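Local coordinates for E3 ubiquitin-protein ligase ORTHRUS 2 (Arabidopsis thaliana, PDB 7DUF) that probably catalyses ubiquitin transfer as a RING-type E3 ligase and carries a zinc-binding PHD finger whose recognition-region conformations abrogate histone H3K4 peptide recognition, at residues 28-33 with 40-45; 48-53 with 57-62. All coordinates share one frame; numbering follows the deposited sequence.

Contact 1: residues 28-33 with 40-45. With ZN (zinc ion), chain D.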
ATOM      1  N   PRO A  28       9.263  -4.375   2.610  1.00 81.32           N
ATOM      2  CA  PRO A  28       8.002  -3.987   1.953  1.00 74.88           C
ATOM      3  C   PRO A  28       6.927  -3.523   2.918  1.00 75.55           C
ATOM      4  O   PRO A  28       6.148  -2.624   2.575  1.00 75.23           O
ATOM      5  CB  PRO A  28       7.584  -5.268   1.218  1.00 78.13           C
ATOM      6  CG  PRO A  28       8.855  -6.024   1.027  1.00 78.02           C
ATOM      7  CD  PRO A  28       9.656  -5.751   2.263  1.00 79.64           C
ATOM      8  N   GLU A  29       6.862  -4.101   4.119  1.00 76.47           N
ATOM      9  CA  GLU A  29       5.884  -3.674   5.112  1.00 71.43           C
ATOM     10  C   GLU A  29       6.159  -2.274   5.647  1.00 73.73           C
ATOM     11  O   GLU A  29       5.330  -1.744   6.395  1.00 75.31           O
ATOM     12  CB  GLU A  29       5.843  -4.673   6.269  1.00 70.74           C
ATOM     13  CG  GLU A  29       7.205  -5.002   6.855  1.00 74.18           C
ATOM     14  CD  GLU A  29       7.753  -6.320   6.345  1.00 67.30           C
ATOM     15  N   GLU A  30       7.292  -1.670   5.288  1.00 71.47           N
ATOM     16  CA  GLU A  30       7.615  -0.305   5.686  1.00 71.30           C
ATOM     17  C   GLU A  30       7.780   0.625   4.491  1.00 67.58           C
ATOM     18  O   GLU A  30       8.269   1.748   4.659  1.00 70.59           O
ATOM     19  CB  GLU A  30       8.890  -0.282   6.535  1.00 77.70           C
ATOM     20  CG  GLU A  30       8.872  -1.216   7.730  1.00 89.26           C
ATOM     21  CD  GLU A  30       9.951  -0.881   8.740  1.00 97.90           C
ATOM     22  OE1 GLU A  30      10.179  -1.694   9.661  1.00108.39           O
ATOM     23  OE2 GLU A  30      10.571   0.197   8.615  1.00 93.46           O
ATOM     24  N   SER A  31       7.388   0.194   3.297  1.00 63.72           N
ATOM     25  CA  SER A  31       7.597   0.961   2.079  1.00 68.88           C
ATOM     26  C   SER A  31       6.265   1.412   1.497  1.00 64.15           C
ATOM     27  O   SER A  31       5.295   0.649   1.473  1.00 64.95           O
ATOM     28  CB  SER A  31       8.366   0.141   1.038  1.00 84.68           C
ATOM     29  OG  SER A  31       8.075   0.584  -0.276  1.00 95.14           O
ATOM     30  N   LEU A  32       6.229   2.658   1.027  1.00 66.86           N
ATOM     31  CA  LEU A  32       5.047   3.237   0.403  1.00 66.02           C
ATOM     32  C   LEU A  32       5.476   4.018  -0.827  1.00 71.53           C
ATOM     33  O   LEU A  32       6.387   4.848  -0.748  1.00 72.59           O
ATOM     34  CB  LEU A  32       4.295   4.154   1.374  1.00 63.37           C
ATOM     35  CG  LEU A  32       2.866   3.754   1.745  1.00 71.38           C
ATOM     36  CD1 LEU A  32       2.135   4.917   2.396  1.00 67.74           C
ATOM     37  CD2 LEU A  32       2.112   3.260   0.518  1.00 77.90           C
ATOM     38  N   THR A  33       4.827   3.755  -1.956  1.00 71.16           N
ATOM     39  CA  THR A  33       5.100   4.465  -3.195  1.00 73.86           C
ATOM     40  C   THR A  33       3.956   5.423  -3.499  1.00 74.18           C
ATOM     41  O   THR A  33       2.788   5.116  -3.237  1.00 74.46           O
ATOM     42  CB  THR A  33       5.301   3.497  -4.365  1.00 70.18           C
ATOM     43  OG1 THR A  33       4.039   3.216  -4.983  1.00 88.85           O
ATOM     44  CG2 THR A  33       5.929   2.197  -3.883  1.00 77.34           C
ATOM     45  N   PRO A  40       9.216   5.810  -3.975  1.00 69.62           N
ATOM     46  CA  PRO A  40       9.107   5.067  -2.717  1.00 63.00           C
ATOM     47  C   PRO A  40       9.553   5.914  -1.536  1.00 64.96           C
ATOM     48  O   PRO A  40      10.549   6.638  -1.603  1.00 71.84           O
ATOM     49  CB  PRO A  40      10.040   3.870  -2.930  1.00 63.81           C
ATOM     50  CG  PRO A  40      11.049   4.359  -3.909  1.00 67.88           C
ATOM     51  CD  PRO A  40      10.339   5.341  -4.805  1.00 70.83           C
ATOM     52  N   TRP A  41       8.794   5.822  -0.449  1.00 61.39           N
ATOM     53  CA  TRP A  41       9.092   6.541   0.780  1.00 57.51           C
ATOM     54  C   TRP A  41       9.124   5.561   1.940  1.00 66.94           C
ATOM     55  O   TRP A  41       8.346   4.602   1.979  1.00 79.06           O
ATOM     56  CB  TRP A  41       8.054   7.638   1.059  1.00 56.54           C
ATOM     57  CG  TRP A  41       8.101   8.777   0.092  1.00 55.05           C
ATOM     58  CD1 TRP A  41       7.719   8.755  -1.215  1.00 60.79           C
ATOM     59  CD2 TRP A  41       8.551  10.112   0.355  1.00 57.22           C
ATOM     60  NE1 TRP A  41       7.908   9.990  -1.786  1.00 63.64           N
ATOM     61  CE2 TRP A  41       8.415  10.842  -0.841  1.00 58.50           C
ATOM     62  CE3 TRP A  41       9.056  10.760   1.487  1.00 64.59           C
ATOM     63  CZ2 TRP A  41       8.765  12.187  -0.940  1.00 66.33           C
ATOM     64  CZ3 TRP A  41       9.405  12.097   1.387  1.00 67.35           C
ATOM     65  CH2 TRP A  41       9.258  12.796   0.182  1.00 66.88           C
ATOM     66  N   HIS A  42      10.031   5.800   2.885  1.00 62.94           N
ATOM     67  CA  HIS A  42      10.086   5.006   4.107  1.00 66.26           C
ATOM     68  C   HIS A  42       8.992   5.494   5.046  1.00 66.79           C
ATOM     69  O   HIS A  42       9.064   6.613   5.566  1.00 70.86           O
ATOM     70  CB  HIS A  42      11.464   5.110   4.753  1.00 72.80           C
ATOM     71  CG  HIS A  42      11.671   4.154   5.885  1.00 71.33           C
ATOM     72  ND1 HIS A  42      12.724   4.259   6.767  1.00 80.40           N
ATOM     73  CD2 HIS A  42      10.956   3.073   6.279  1.00 71.84           C
ATOM     74  CE1 HIS A  42      12.650   3.285   7.655  1.00 80.58           C
ATOM     75  NE2 HIS A  42      11.586   2.550   7.382  1.00 75.56           N
ATOM     76  N   VAL A  43       7.975   4.656   5.266  1.00 66.93           N
ATOM     77  CA  VAL A  43       6.797   5.087   6.014  1.00 69.22           C
ATOM     78  C   VAL A  43       7.149   5.417   7.458  1.00 67.89           C
ATOM     79  O   VAL A  43       6.455   6.209   8.107  1.00 72.38           O
ATOM     80  CB  VAL A  43       5.688   4.017   5.927  1.00 69.50           C
ATOM     81  CG1 VAL A  43       5.872   2.948   6.998  1.00 68.06           C
ATOM     82  CG2 VAL A  43       4.315   4.664   6.037  1.00 70.47           C
ATOM     83  N   SER A  44       8.229   4.835   7.983  1.00 70.30           N
ATOM     84  CA  SER A  44       8.629   5.135   9.353  1.00 69.70           C
ATOM     85  C   SER A  44       9.132   6.567   9.482  1.00 71.83           C
ATOM     86  O   SER A  44       8.856   7.239  10.482  1.00 73.67           O
ATOM     87  CB  SER A  44       9.700   4.147   9.814  1.00 73.45           C
ATOM     88  OG  SER A  44      10.622   4.771  10.692  1.00 88.21           O
ATOM     89  N   CYS A  45       9.859   7.052   8.478  1.00 74.56           N
ATOM     90  CA  CYS A  45      10.481   8.366   8.519  1.00 67.48           C
ATOM     91  C   CYS A  45       9.563   9.480   8.029  1.00 65.40           C
ATOM     92  O   CYS A  45      10.037  10.596   7.796  1.00 77.54           O
ATOM     93  CB  CYS A  45      11.770   8.361   7.692  1.00 63.04           C
ATOM     94  SG  CYS A  45      13.118   7.391   8.409  1.00 71.75           S
TER
HETATM   95 ZN    ZN D 402      14.025   5.881   6.896  1.00 94.69          ZN

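Contact 2: residues 48-53 with 57-62. With ZN (zinc ion), chain C.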
ATOM      1  N   SER A  48       3.638  12.566   8.769  1.00 73.82           N
ATOM      2  CA  SER A  48       2.273  12.133   9.063  1.00 68.52           C
ATOM      3  C   SER A  48       1.993  10.872   8.258  1.00 63.51           C
ATOM      4  O   SER A  48       1.511  10.942   7.119  1.00 62.25           O
ATOM      5  CB  SER A  48       1.261  13.232   8.746  1.00 71.91           C
ATOM      6  OG  SER A  48       1.327  14.277   9.701  1.00 89.91           O
ATOM      7  N   PRO A  49       2.295   9.700   8.814  1.00 59.32           N
ATOM      8  CA  PRO A  49       1.977   8.463   8.112  1.00 54.43           C
ATOM      9  C   PRO A  49       0.482   8.330   7.919  1.00 61.87           C
ATOM     10  O   PRO A  49      -0.316   8.894   8.693  1.00 68.03           O
ATOM     11  CB  PRO A  49       2.524   7.377   9.049  1.00 55.98           C
ATOM     12  CG  PRO A  49       3.561   8.076   9.871  1.00 61.79           C
ATOM     13  CD  PRO A  49       3.002   9.448  10.079  1.00 65.38           C
ATOM     14  N   PRO A  50       0.048   7.600   6.892  1.00 61.30           N
ATOM     15  CA  PRO A  50      -1.392   7.447   6.656  1.00 63.13           C
ATOM     16  C   PRO A  50      -2.063   6.695   7.796  1.00 67.49           C
ATOM     17  O   PRO A  50      -1.500   5.755   8.361  1.00 79.35           O
ATOM     18  CB  PRO A  50      -1.453   6.659   5.342  1.00 66.71           C
ATOM     19  CG  PRO A  50      -0.141   5.942   5.277  1.00 60.76           C
ATOM     20  CD  PRO A  50       0.850   6.898   5.875  1.00 59.70           C
ATOM     21  N   LYS A  51      -3.280   7.125   8.136  1.00 70.23           N
ATOM     22  CA  LYS A  51      -3.993   6.590   9.288  1.00 65.60           C
ATOM     23  C   LYS A  51      -5.245   5.803   8.928  1.00 71.91           C
ATOM     24  O   LYS A  51      -5.804   5.135   9.805  1.00 77.36           O
ATOM     25  CB  LYS A  51      -4.376   7.725  10.249  1.00 60.98           C
ATOM     26  CG  LYS A  51      -3.188   8.476  10.831  1.00 70.87           C
ATOM     27  CD  LYS A  51      -3.608   9.759  11.542  1.00 67.66           C
ATOM     28  CE  LYS A  51      -4.995  10.228  11.119  1.00 73.38           C
ATOM     29  NZ  LYS A  51      -5.200  11.681  11.379  1.00 91.32           N
ATOM     30  N   THR A  52      -5.709   5.869   7.684  1.00 73.37           N
ATOM     31  CA  THR A  52      -6.848   5.083   7.238  1.00 66.22           C
ATOM     32  C   THR A  52      -6.415   4.156   6.111  1.00 70.38           C
ATOM     33  O   THR A  52      -5.372   4.352   5.481  1.00 76.41           O
ATOM     34  CB  THR A  52      -8.008   5.973   6.768  1.00 68.50           C
ATOM     35  OG1 THR A  52      -7.698   6.531   5.484  1.00 78.16           O
ATOM     36  CG2 THR A  52      -8.257   7.100   7.759  1.00 71.54           C
ATOM     37  N   LEU A  53      -7.233   3.132   5.866  1.00 70.32           N
ATOM     38  CA  LEU A  53      -6.896   2.159   4.832  1.00 65.76           C
ATOM     39  C   LEU A  53      -6.973   2.778   3.443  1.00 70.17           C
ATOM     40  O   LEU A  53      -6.159   2.454   2.570  1.00 81.26           O
ATOM     41  CB  LEU A  53      -7.818   0.946   4.933  1.00 65.86           C
ATOM     42  CG  LEU A  53      -7.592  -0.136   3.878  1.00 68.66           C
ATOM     43  CD1 LEU A  53      -6.777  -1.286   4.451  1.00 69.44           C
ATOM     44  CD2 LEU A  53      -8.920  -0.628   3.337  1.00 77.91           C
ATOM     45  N   LEU A  57      -3.966   3.323   0.433  1.00 77.52           N
ATOM     46  CA  LEU A  57      -4.053   2.793  -0.924  1.00 76.24           C
ATOM     47  C   LEU A  57      -3.782   3.877  -1.960  1.00 82.55           C
ATOM     48  O   LEU A  57      -2.886   3.740  -2.799  1.00 88.03           O
ATOM     49  CB  LEU A  57      -5.425   2.153  -1.146  1.00 80.02           C
ATOM     50  CG  LEU A  57      -5.669   0.941  -0.248  1.00 81.11           C
ATOM     51  CD1 LEU A  57      -6.977   0.238  -0.583  1.00 83.53           C
ATOM     52  CD2 LEU A  57      -4.497  -0.013  -0.357  1.00 71.29           C
ATOM     53  N   GLN A  58      -4.549   4.964  -1.915  1.00 79.07           N
ATOM     54  CA  GLN A  58      -4.322   6.110  -2.794  1.00 79.65           C
ATOM     55  C   GLN A  58      -3.466   7.158  -2.080  1.00 83.75           C
ATOM     56  O   GLN A  58      -3.833   8.324  -1.938  1.00 89.56           O
ATOM     57  CB  GLN A  58      -5.653   6.694  -3.256  1.00 77.10           C
ATOM     58  N   TRP A  59      -2.299   6.710  -1.623  1.00 77.43           N
ATOM     59  CA  TRP A  59      -1.395   7.577  -0.883  1.00 71.04           C
ATOM     60  C   TRP A  59      -0.653   8.513  -1.825  1.00 78.34           C
ATOM     61  O   TRP A  59      -0.222   8.115  -2.911  1.00 78.48           O
ATOM     62  CB  TRP A  59      -0.390   6.754  -0.079  1.00 68.28           C
ATOM     63  CG  TRP A  59       0.525   7.602   0.745  1.00 68.19           C
ATOM     64  CD1 TRP A  59       0.196   8.316   1.859  1.00 70.28           C
ATOM     65  CD2 TRP A  59       1.918   7.840   0.512  1.00 72.75           C
ATOM     66  NE1 TRP A  59       1.300   8.978   2.340  1.00 67.19           N
ATOM     67  CE2 TRP A  59       2.370   8.702   1.531  1.00 67.95           C
ATOM     68  CE3 TRP A  59       2.828   7.404  -0.455  1.00 69.38           C
ATOM     69  CZ2 TRP A  59       3.691   9.137   1.609  1.00 68.93           C
ATOM     70  CZ3 TRP A  59       4.138   7.836  -0.377  1.00 70.17           C
ATOM     71  CH2 TRP A  59       4.557   8.693   0.649  1.00 69.57           C
ATOM     72  N   HIS A  60      -0.500   9.762  -1.396  1.00 74.57           N
ATOM     73  CA  HIS A  60       0.207  10.780  -2.159  1.00 73.70           C
ATOM     74  C   HIS A  60       1.338  11.335  -1.306  1.00 74.16           C
ATOM     75  O   HIS A  60       1.115  11.757  -0.166  1.00 74.75           O
ATOM     76  CB  HIS A  60      -0.750  11.888  -2.604  1.00 81.87           C
ATOM     77  CG  HIS A  60      -1.807  11.416  -3.553  1.00 95.51           C
ATOM     78  ND1 HIS A  60      -1.562  10.468  -4.523  1.00 96.74           N
ATOM     79  CD2 HIS A  60      -3.115  11.745  -3.672  1.00101.46           C
ATOM     80  CE1 HIS A  60      -2.670  10.241  -5.205  1.00 99.56           C
ATOM     81  NE2 HIS A  60      -3.628  11.003  -4.708  1.00105.70           N
ATOM     82  N   CYS A  61       2.547  11.328  -1.863  1.00 73.60           N
ATOM     83  CA  CYS A  61       3.743  11.644  -1.104  1.00 62.41           C
ATOM     84  C   CYS A  61       3.765  13.120  -0.708  1.00 66.24           C
ATOM     85  O   CYS A  61       3.067  13.944  -1.304  1.00 75.39           O
ATOM     86  CB  CYS A  61       4.983  11.285  -1.917  1.00 69.04           C
ATOM     87  SG  CYS A  61       5.465  12.498  -3.157  1.00 77.98           S
ATOM     88  N   PRO A  62       4.556  13.473   0.315  1.00 63.24           N
ATOM     89  CA  PRO A  62       4.583  14.874   0.770  1.00 65.46           C
ATOM     90  C   PRO A  62       4.958  15.870  -0.312  1.00 71.37           C
ATOM     91  O   PRO A  62       4.517  17.024  -0.254  1.00 77.65           O
ATOM     92  CB  PRO A  62       5.625  14.847   1.895  1.00 61.69           C
ATOM     93  CG  PRO A  62       5.568  13.457   2.418  1.00 58.55           C
ATOM     94  CD  PRO A  62       5.318  12.589   1.217  1.00 62.19           C
TER
HETATM   95 ZN    ZN C 401       4.588  11.897  -5.231  1.00 98.99          ZN

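Contact 1: residues 28-33 with 40-45
Strands 31-33 and 40-42 run antiparallel as the two-stranded beta hairpin of the PHD finger, their short axes 145° apart. Leu32 and Trp41 form its hydrogen-bonded pair: Leu32 N donates to Trp41 O at 3.0 Å, and Trp41 N gives the return bond to Leu32 O. Ser31 faces His42, and Thr33 faces Pro40, as non-hydrogen-bonded pairs. Next along, Val43 N bonds to Glu30 O, adding a third backbone link between the same two chain segments beside the Leu32-Trp41 pair; Val43 CG1 lies near the same oxygen. On the other side of the sheet from Leu32 and Trp41, His42 joins a zinc site completed by Cys19, Cys22 and Cys45. Its CG is anti to the backbone N (chi1 -171°), which swings the ring beside Glu30, whose extended chain runs alongside it. Carboxylate and imidazole are nearly coplanar. With an alanine in place of Glu30, the His42 ring would probably lose its second-shell carboxylate and be held less firmly in its plane. His42 ND1 bonds the zinc at 2.1 Å. From the same ring, His42 NE2 donates almost straight, in the ring plane, to Glu30 OE2 at 2.8 Å, nearly along the carboxylate C-O axis.

Contact 2: residues 48-53 with 57-62
Leu53 and Leu57, at the two ends of the short helix 53-57, and Pro50 with Trp59, just outside it, make this a small, largely apolar contact between the loop entering the helix and the segment leaving it, in the C-terminal part of the PHD finger. One backbone hydrogen bond spans the helix: Leu57 N donates to Leu53 O at 3.2 Å, an i to i+4 bond that is somewhat bent, with 138° at the hydrogen. The Leu57 side chain lies beside that same carbonyl, because its CG is anti to the carbonyl carbon and stays near the backbone N (chi1 -64°). The two leucine tips meet loosely, Leu53 CD2 standing 4.5 Å from Leu57 CD1. At the start of the helix, Thr52 is the N-cap, its OG1 accepting a hydrogen bond from Ser55 N.

Pro50 and Trp59 close the loop. The pyrrolidine ring comes obliquely to the pyrrole side of the indole, with Pro50 CG 4.2 Å from Trp59 CD1. Pro50 CD is 4.1 Å from Trp59 NE1. Two residues on, Cys61 SG binds the second zinc at 2.3 Å, together with Cys34, Cys37 and Cys64, tying this segment to the metal site.

Pro50, Leu53 and Leu57 also touch a neighbouring subunit, where Leu53 of this chain rests on Val43 of that subunit. Within the chain, Pro50 and Trp59 both pack on Leu32 of strand 31-33, and the Trp59 ring meets that of Trp41 in strand 40-42 edge-to-face.

In the fold
Contact 1 lies near the centre of the chain and contact 2 farther out, with centres about 10 Å apart; both are partly buried. The two follow one another in sequence and meet along the face of the hairpin bearing Leu32 and Trp41: Leu32 CD1 is 3.5 Å from Trp59 CD2, and Trp41 NE1 packs against Cys61 CB. Their chemistry differs accordingly. Residues 28-33 and 40-45 are joined by a ladder of backbone bonds and a buried histidine held by a carboxylate, whereas 48-53 and 57-62 rely on proline, leucine and tryptophan packing and a single helical bond. Contact 1 gives two ligands to one zinc, contact 2 a single cysteine to the other, and both touch the second subunit.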